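Local coordinates for resiniferatoxin-binding, phosphotriesterase-related protein (Rhodobacter sphaeroides 2.4.1, PDB 3K2G), which binds two zinc ions in a TIM barrel of the phosphotriesterase family and probably hydrolyses phosphoric diesters, at residues V208-P211 / L216-R219; R219-V224 / R232-C237; A257-D262 / L288-H293. All blocks are in the same frame, centred on the assembly; numbering follows the deposited sequence.

In the fold
All three contacts pack helices of the barrel against its parallel strands or the loops that follow them, and none has a direct hydrogen bond across it. Contacts 1 and 2 are neighbours: they share Arg219 and helix 217-226, and the backbones of Val208 and Val235 join strand 206-208 to strand 234-236. Contact 1 is only partly buried, includes a bridging water and carries a zinc ligand. Contact 2 is wholly buried and almost entirely aliphatic. Contact 3, about 15 Å from each of the others between centres, is also buried but smaller, with a phenylalanine ring added; its strand 258-261 lies beside 234-236 in the same sheet.

Contact 1. Residues V208-P211 / L216-R219; sequences VHLP and LAHR. With ZN (zinc ion), chain J.
Two aliphatic pairs and one water join the loop leaving strand 206-208 to Leu216 and the start of helix 217-226. In the first pair, Leu210 CD1 meets the methyl CB of Ala217 at 3.8 Å. The Leu210 side chain has CG anti to its carbonyl carbon (chi1 -68°), and from there both of its methyls reach the start of the helix, CD2 lying 4.1 Å from Ala217 CA. In the second pair, the Pro211 ring turns its CG to Leu216 CD1, also at 3.8 Å, and the two side chains cross nearly at right angles. Leu236 packs on both Leu210 and Ala217, tying the apolar part to the next strand.

The polar link is made by water 1. It donates to Pro211 O (2.8 Å) and accepts from Leu216 N (2.9 Å), bridging the main chains where they do not meet directly. The following amide, Ala217 N, is taken up by the hydroxyl of Tyr248.

Metal coordination belongs to His209, one residue before Leu210. Its CG stands anti to the backbone N (chi1 161°), and ND1 binds the zinc ion at 2.1 Å. The zinc also binds water 2 at 2.1 Å and water 3 at 2.4 Å; His238 and the Glu177 carboxylate bind the same metal. The imidazole also meets the Tyr136 ring edge-to-face, while its contact with the dithiol ligand places it beside the pocket.

The chemistry thus divides within three residues: His209 serves the binuclear zinc centre at the mouth of the barrel, whereas Leu210 and Pro211 seat the same loop on the helix by apolar contact and a shared water, which probably helps to hold the backbone next to the metal ligand.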
loop_
_atom_site.group_PDB
_atom_site.type_symbol
_atom_site.label_atom_id
_atom_site.label_comp_id
_atom_site.label_asym_id
_atom_site.label_seq_id
_atom_site.Cartn_x
_atom_site.Cartn_y
_atom_site.Cartn_z
ATOM N N VAL B 208 9.105 26.494 12.816
ATOM C CA VAL B 208 7.670 26.558 13.024
ATOM C C VAL B 208 7.044 25.287 13.589
ATOM O O VAL B 208 7.216 24.190 13.051
ATOM C CB VAL B 208 6.945 26.906 11.699
ATOM C CG1 VAL B 208 5.454 27.071 11.941
ATOM C CG2 VAL B 208 7.520 28.190 11.112
ATOM N N HIS B 209 6.300 25.459 14.677
ATOM C CA HIS B 209 5.596 24.363 15.324
ATOM C C HIS B 209 4.369 24.028 14.477
ATOM O O HIS B 209 3.570 24.899 14.140
ATOM C CB HIS B 209 5.136 24.770 16.724
ATOM C CG HIS B 209 4.038 23.911 17.275
ATOM N ND1 HIS B 209 4.249 22.985 18.272
ATOM C CD2 HIS B 209 2.725 23.822 16.952
ATOM C CE1 HIS B 209 3.117 22.357 18.538
ATOM N NE2 HIS B 209 2.175 22.845 17.749
ATOM N N LEU B 210 4.220 22.753 14.145
ATOM C CA LEU B 210 3.076 22.289 13.362
ATOM C C LEU B 210 2.220 21.388 14.216
ATOM O O LEU B 210 2.708 20.759 15.163
ATOM C CB LEU B 210 3.529 21.513 12.137
ATOM C CG LEU B 210 4.255 22.233 11.000
ATOM C CD1 LEU B 210 4.679 21.245 9.901
ATOM C CD2 LEU B 210 3.329 23.279 10.430
ATOM N N PRO B 211 1.011 21.508 14.009
ATOM C CA PRO B 211 0.105 20.470 14.504
ATOM C C PRO B 211 0.210 19.165 13.702
ATOM O O PRO B 211 -0.391 19.106 12.638
ATOM C CB PRO B 211 -1.288 21.044 14.226
ATOM C CG PRO B 211 -1.108 21.893 13.030
ATOM C CD PRO B 211 0.309 22.392 13.088
ATOM N N LEU B 216 -1.199 21.178 7.697
ATOM C CA LEU B 216 -1.167 22.616 7.420
ATOM C C LEU B 216 0.193 23.144 6.955
ATOM O O LEU B 216 0.351 24.345 6.726
ATOM C CB LEU B 216 -1.591 23.395 8.675
ATOM C CG LEU B 216 -3.005 23.171 9.225
ATOM C CD1 LEU B 216 -3.184 23.941 10.530
ATOM C CD2 LEU B 216 -4.029 23.626 8.201
ATOM N N ALA B 217 1.169 22.252 6.813
ATOM C CA ALA B 217 2.522 22.643 6.414
ATOM C C ALA B 217 2.640 23.461 5.127
ATOM O O ALA B 217 3.383 24.445 5.086
ATOM C CB ALA B 217 3.412 21.409 6.327
ATOM N N HIS B 218 1.929 23.066 4.072
ATOM C CA HIS B 218 2.015 23.815 2.824
ATOM C C HIS B 218 1.435 25.220 2.976
ATOM O O HIS B 218 1.933 26.166 2.370
ATOM C CB HIS B 218 1.328 23.056 1.683
ATOM C CG HIS B 218 2.194 22.007 1.050
ATOM N ND1 HIS B 218 3.320 22.314 0.316
ATOM C CD2 HIS B 218 2.117 20.655 1.066
ATOM C CE1 HIS B 218 3.898 21.199 -0.091
ATOM N NE2 HIS B 218 3.188 20.177 0.353
ATOM N N ARG B 219 0.390 25.366 3.788
ATOM C CA ARG B 219 -0.195 26.686 4.006
ATOM C C ARG B 219 0.805 27.533 4.798
ATOM O O ARG B 219 0.917 28.745 4.590
ATOM C CB ARG B 219 -1.513 26.580 4.784
ATOM C CG ARG B 219 -2.101 27.941 5.148
ATOM C CD ARG B 219 -3.392 27.842 5.954
ATOM N NE ARG B 219 -3.866 29.164 6.362
ATOM C CZ ARG B 219 -4.902 29.379 7.169
ATOM N NH1 ARG B 219 -5.586 28.355 7.664
ATOM N NH2 ARG B 219 -5.251 30.621 7.487
HETATM ZN ZN ZN J . 5.909 22.349 19.448
HETATM O O HOH W 1 0.037 20.345 10.193
HETATM O O HOH W 2 7.061 21.410 20.970
HETATM O O HOH W 3 4.563 20.794 20.701
#

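Contact 2. Residues R219-V224 / R232-C237; sequences RVLDLV and RHTVLC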
loop_
_atom_site.group_PDB
_atom_site.type_symbol
_atom_site.label_atom_id
_atom_site.label_comp_id
_atom_site.label_asym_id
_atom_site.label_seq_id
_atom_site.Cartn_x
_atom_site.Cartn_y
_atom_site.Cartn_z
ATOM N N ARG B 219 0.390 25.366 3.788
ATOM C CA ARG B 219 -0.195 26.686 4.006
ATOM C C ARG B 219 0.805 27.533 4.798
ATOM O O ARG B 219 0.917 28.745 4.590
ATOM C CB ARG B 219 -1.513 26.580 4.784
ATOM C CG ARG B 219 -2.101 27.941 5.148
ATOM C CD ARG B 219 -3.392 27.842 5.954
ATOM N NE ARG B 219 -3.866 29.164 6.362
ATOM C CZ ARG B 219 -4.902 29.379 7.169
ATOM N NH1 ARG B 219 -5.586 28.355 7.664
ATOM N NH2 ARG B 219 -5.251 30.621 7.487
ATOM N N VAL B 220 1.525 26.883 5.712
ATOM C CA VAL B 220 2.532 27.559 6.527
ATOM C C VAL B 220 3.645 28.072 5.626
ATOM O O VAL B 220 4.041 29.231 5.729
ATOM C CB VAL B 220 3.164 26.610 7.596
ATOM C CG1 VAL B 220 4.509 27.160 8.070
ATOM C CG2 VAL B 220 2.231 26.469 8.793
ATOM N N LEU B 221 4.147 27.209 4.743
ATOM C CA LEU B 221 5.218 27.610 3.833
ATOM C C LEU B 221 4.749 28.677 2.849
ATOM O O LEU B 221 5.527 29.551 2.457
ATOM C CB LEU B 221 5.769 26.401 3.071
ATOM C CG LEU B 221 6.522 25.365 3.915
ATOM C CD1 LEU B 221 7.131 24.299 2.999
ATOM C CD2 LEU B 221 7.620 26.046 4.737
ATOM N N ASP B 222 3.482 28.608 2.449
ATOM C CA ASP B 222 2.930 29.600 1.528
ATOM C C ASP B 222 3.038 30.980 2.176
ATOM O O ASP B 222 3.390 31.963 1.520
ATOM C CB ASP B 222 1.453 29.309 1.220
ATOM C CG ASP B 222 1.262 28.189 0.202
ATOM O OD1 ASP B 222 2.262 27.637 -0.301
ATOM O OD2 ASP B 222 0.094 27.863 -0.095
ATOM N N LEU B 223 2.732 31.047 3.468
ATOM C CA LEU B 223 2.784 32.309 4.199
ATOM C C LEU B 223 4.227 32.785 4.383
ATOM O O LEU B 223 4.543 33.959 4.164
ATOM C CB LEU B 223 2.088 32.152 5.552
ATOM C CG LEU B 223 2.056 33.387 6.453
ATOM C CD1 LEU B 223 0.906 33.275 7.440
ATOM C CD2 LEU B 223 3.388 33.521 7.184
ATOM N N VAL B 224 5.104 31.879 4.793
ATOM C CA VAL B 224 6.498 32.242 4.972
ATOM C C VAL B 224 7.066 32.733 3.636
ATOM O O VAL B 224 7.875 33.657 3.587
ATOM C CB VAL B 224 7.311 31.041 5.478
ATOM C CG1 VAL B 224 8.789 31.317 5.360
ATOM C CG2 VAL B 224 6.951 30.762 6.922
ATOM N N ARG B 232 14.460 27.697 2.541
ATOM C CA ARG B 232 15.646 26.854 2.685
ATOM C C ARG B 232 16.202 26.826 4.116
ATOM O O ARG B 232 16.981 25.942 4.471
ATOM C CB ARG B 232 16.730 27.335 1.717
ATOM C CG ARG B 232 17.645 26.239 1.214
ATOM C CD ARG B 232 16.953 25.367 0.182
ATOM N NE ARG B 232 17.629 24.082 0.058
ATOM C CZ ARG B 232 17.203 23.084 -0.705
ATOM N NH1 ARG B 232 16.098 23.225 -1.427
ATOM N NH2 ARG B 232 17.873 21.939 -0.730
ATOM N N HIS B 233 15.807 27.796 4.934
ATOM C CA HIS B 233 16.259 27.841 6.317
ATOM C C HIS B 233 15.059 27.931 7.259
ATOM O O HIS B 233 15.109 28.564 8.321
ATOM C CB HIS B 233 17.233 29.004 6.506
ATOM C CG HIS B 233 18.517 28.818 5.759
ATOM N ND1 HIS B 233 19.535 28.015 6.224
ATOM C CD2 HIS B 233 18.902 29.238 4.529
ATOM C CE1 HIS B 233 20.490 27.944 5.312
ATOM N NE2 HIS B 233 20.129 28.676 4.272
ATOM N N THR B 234 13.972 27.293 6.826
ATOM C CA THR B 234 12.733 27.207 7.590
ATOM C C THR B 234 12.608 25.742 8.013
ATOM O O THR B 234 12.728 24.846 7.184
ATOM C CB THR B 234 11.504 27.581 6.736
ATOM O OG1 THR B 234 11.580 28.963 6.372
ATOM C CG2 THR B 234 10.213 27.333 7.516
ATOM N N VAL B 235 12.370 25.513 9.297
ATOM C CA VAL B 235 12.249 24.167 9.841
ATOM C C VAL B 235 10.808 23.887 10.250
ATOM O O VAL B 235 10.227 24.638 11.037
ATOM C CB VAL B 235 13.141 23.988 11.095
ATOM C CG1 VAL B 235 12.948 22.592 11.673
ATOM C CG2 VAL B 235 14.614 24.216 10.733
ATOM N N LEU B 236 10.234 22.816 9.705
ATOM C CA LEU B 236 8.869 22.427 10.035
ATOM C C LEU B 236 8.940 21.368 11.129
ATOM O O LEU B 236 9.421 20.258 10.888
ATOM C CB LEU B 236 8.167 21.843 8.807
ATOM C CG LEU B 236 7.985 22.786 7.617
ATOM C CD1 LEU B 236 7.457 22.002 6.427
ATOM C CD2 LEU B 236 7.027 23.907 7.985
ATOM N N CYS B 237 8.459 21.716 12.321
ATOM C CA CYS B 237 8.487 20.810 13.475
ATOM C C CYS B 237 7.393 19.758 13.518
ATOM O O CYS B 237 6.342 19.897 12.894
ATOM C CB CYS B 237 8.392 21.605 14.780
ATOM S SG CYS B 237 9.707 22.818 15.059
#
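The beta-alpha-beta unit made of strand 206-208, helix 217-226 and strand 234-236 closes here, where the helix lies back over its second strand. The short segments run nearly antiparallel, at 164°, with axes 10.6 Å apart. Leu221 and Leu236 form the centre. Their side chains cross with both branches engaged: Leu221 CD2 lies 3.9 Å from Leu236 CD2, and Leu221 CD1 is 4.1 Å from Leu236 CD1. Val220 adds its CG1, 4.1 Å from Leu236 CD2, so Leu236 CD2 sits against two helix residues.

Nearer the start of the strand, Thr234 touches two residues about a turn apart. Its CG2, anti to the backbone N, slides past Leu221 CD2 at 4.0 Å. Its OG1 lies 3.8 Å from Val224 CG1 and hydrogen-bonds Asp230 O, which satisfies the hydroxyl inside an otherwise apolar interface. Val235, between Thr234 and Leu236, points away from the helix, toward the barrel interior. Leu192 of helix 186-202 packs against Val220 and Leu223 on another flank. Alternating strand residues that face the helix, with the ones between them turned inward, are typical of a TIM barrel's helix-to-sheet layer.

Contact 3. Residues A257-D262 / L288-H293; sequences AFLEFD and LGLADH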
loop_
_atom_site.group_PDB
_atom_site.type_symbol
_atom_site.label_atom_id
_atom_site.label_comp_id
_atom_site.label_asym_id
_atom_site.label_seq_id
_atom_site.Cartn_x
_atom_site.Cartn_y
_atom_site.Cartn_z
ATOM N N ALA B 257 12.067 23.261 2.691
ATOM C CA ALA B 257 12.009 23.278 4.144
ATOM C C ALA B 257 12.592 22.029 4.784
ATOM O O ALA B 257 12.576 20.947 4.203
ATOM C CB ALA B 257 10.565 23.467 4.605
ATOM N N PHE B 258 13.120 22.197 5.990
ATOM C CA PHE B 258 13.656 21.074 6.735
ATOM C C PHE B 258 12.446 20.363 7.333
ATOM O O PHE B 258 11.471 21.002 7.724
ATOM C CB PHE B 258 14.567 21.564 7.862
ATOM C CG PHE B 258 15.940 21.965 7.409
ATOM C CD1 PHE B 258 16.942 21.012 7.256
ATOM C CD2 PHE B 258 16.239 23.300 7.148
ATOM C CE1 PHE B 258 18.230 21.384 6.855
ATOM C CE2 PHE B 258 17.521 23.680 6.746
ATOM C CZ PHE B 258 18.520 22.721 6.599
ATOM N N LEU B 259 12.503 19.039 7.374
ATOM C CA LEU B 259 11.428 18.244 7.957
ATOM C C LEU B 259 11.997 17.743 9.273
ATOM O O LEU B 259 12.898 16.907 9.298
ATOM C CB LEU B 259 11.072 17.069 7.044
ATOM C CG LEU B 259 10.635 17.448 5.624
ATOM C CD1 LEU B 259 10.209 16.191 4.878
ATOM C CD2 LEU B 259 9.481 18.451 5.680
ATOM N N GLU B 260 11.481 18.270 10.372
ATOM C CA GLU B 260 12.004 17.883 11.669
ATOM C C GLU B 260 11.244 16.773 12.380
ATOM O O GLU B 260 10.102 16.951 12.802
ATOM C CB GLU B 260 12.083 19.117 12.572
ATOM C CG GLU B 260 12.824 18.878 13.872
ATOM C CD GLU B 260 13.059 20.166 14.643
ATOM O OE1 GLU B 260 12.123 20.664 15.307
ATOM O OE2 GLU B 260 14.187 20.687 14.566
ATOM N N PHE B 261 11.884 15.613 12.488
ATOM C CA PHE B 261 11.306 14.481 13.200
ATOM C C PHE B 261 11.847 14.618 14.622
ATOM O O PHE B 261 12.756 13.908 15.041
ATOM C CB PHE B 261 11.749 13.171 12.544
ATOM C CG PHE B 261 11.100 12.933 11.210
ATOM C CD1 PHE B 261 9.887 12.255 11.120
ATOM C CD2 PHE B 261 11.671 13.439 10.047
ATOM C CE1 PHE B 261 9.249 12.091 9.890
ATOM C CE2 PHE B 261 11.043 13.282 8.815
ATOM C CZ PHE B 261 9.832 12.604 8.734
ATOM N N ASP B 262 11.277 15.584 15.336
ATOM C CA ASP B 262 11.659 15.908 16.703
ATOM C C ASP B 262 10.902 15.133 17.775
ATOM O O ASP B 262 10.956 15.499 18.943
ATOM C CB ASP B 262 11.452 17.407 16.946
ATOM C CG ASP B 262 10.157 17.927 16.337
ATOM O OD1 ASP B 262 9.096 17.295 16.541
ATOM O OD2 ASP B 262 10.199 18.974 15.655
ATOM N N LEU B 288 13.717 6.798 5.719
ATOM C CA LEU B 288 14.376 6.035 4.665
ATOM C C LEU B 288 13.802 6.443 3.320
ATOM O O LEU B 288 14.538 6.689 2.364
ATOM C CB LEU B 288 14.152 4.539 4.870
ATOM C CG LEU B 288 15.259 3.753 5.573
ATOM C CD1 LEU B 288 15.617 4.408 6.901
ATOM C CD2 LEU B 288 14.784 2.315 5.777
ATOM N N GLY B 289 12.475 6.507 3.263
ATOM C CA GLY B 289 11.797 6.891 2.040
ATOM C C GLY B 289 12.181 8.291 1.600
ATOM O O GLY B 289 12.502 8.514 0.433
ATOM N N LEU B 290 12.141 9.242 2.527
ATOM C CA LEU B 290 12.508 10.606 2.179
ATOM C C LEU B 290 13.910 10.597 1.579
ATOM O O LEU B 290 14.160 11.260 0.574
ATOM C CB LEU B 290 12.451 11.512 3.413
ATOM C CG LEU B 290 11.051 11.965 3.844
ATOM C CD1 LEU B 290 11.137 12.651 5.197
ATOM C CD2 LEU B 290 10.456 12.916 2.797
ATOM N N ALA B 291 14.814 9.829 2.181
ATOM C CA ALA B 291 16.186 9.737 1.681
ATOM C C ALA B 291 16.213 9.119 0.283
ATOM O O ALA B 291 16.903 9.622 -0.610
ATOM C CB ALA B 291 17.041 8.912 2.632
ATOM N N ASP B 292 15.458 8.036 0.100
ATOM C CA ASP B 292 15.380 7.349 -1.190
ATOM C C ASP B 292 14.970 8.313 -2.291
ATOM O O ASP B 292 15.317 8.124 -3.454
ATOM C CB ASP B 292 14.361 6.201 -1.148
ATOM C CG ASP B 292 14.868 4.990 -0.389
ATOM O OD1 ASP B 292 16.027 4.587 -0.619
ATOM O OD2 ASP B 292 14.104 4.427 0.425
ATOM N N HIS B 293 14.217 9.342 -1.923
ATOM C CA HIS B 293 13.772 10.314 -2.904
ATOM C C HIS B 293 14.704 11.515 -3.048
ATOM O O HIS B 293 14.391 12.461 -3.766
ATOM C CB HIS B 293 12.355 10.765 -2.571
ATOM C CG HIS B 293 11.352 9.655 -2.627
ATOM N ND1 HIS B 293 11.129 8.910 -3.767
ATOM C CD2 HIS B 293 10.516 9.160 -1.684
ATOM C CE1 HIS B 293 10.199 8.004 -3.523
ATOM N NE2 HIS B 293 9.811 8.135 -2.266
#
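Leu290 carries the helix side of this contact alone, pushing its branched end between Leu259 and Phe261 of strand 258-261. The tight part is very small. Leu290 CD1 reaches Leu259 CD1 at 3.7 Å and Phe261 CE2 at 3.7 Å, and Phe261 CZ follows at 3.8 Å. That methyl sits near the plane of the phenyl ring, so Leu290 meets the ring at its edge rather than over a face. The other branch of Leu290 adds CD2, 3.9 Å from Leu259 CD1, and the two leucine side chains cross at a slant. Phe261 comes from the direction opposite to Leu290.

Beyond this cluster the two segments are far apart: even the nearest alpha carbons, those of Leu259 and Leu290, are 9.6 Å from each other. On the looser side, Asp292 at the end of the helix is exposed, and His293 just after it packs on Val247 of the second subunit. Glu260 on the strand makes a weak hydrogen bond to His34 ND1, and Asp262, just past the strand, takes a hydrogen bond at OD1 from ND1 of the zinc ligand His238.

Helix 246-255 fills the flank, Leu252 and Ala253 packing on Leu259 and Gln249 on both Phe261 and Leu290. Strand 299-301 completes the seat, with Ile299 against Leu290 and Leu301 against Phe261, so helix 280-292 rests over two adjacent barrel strands.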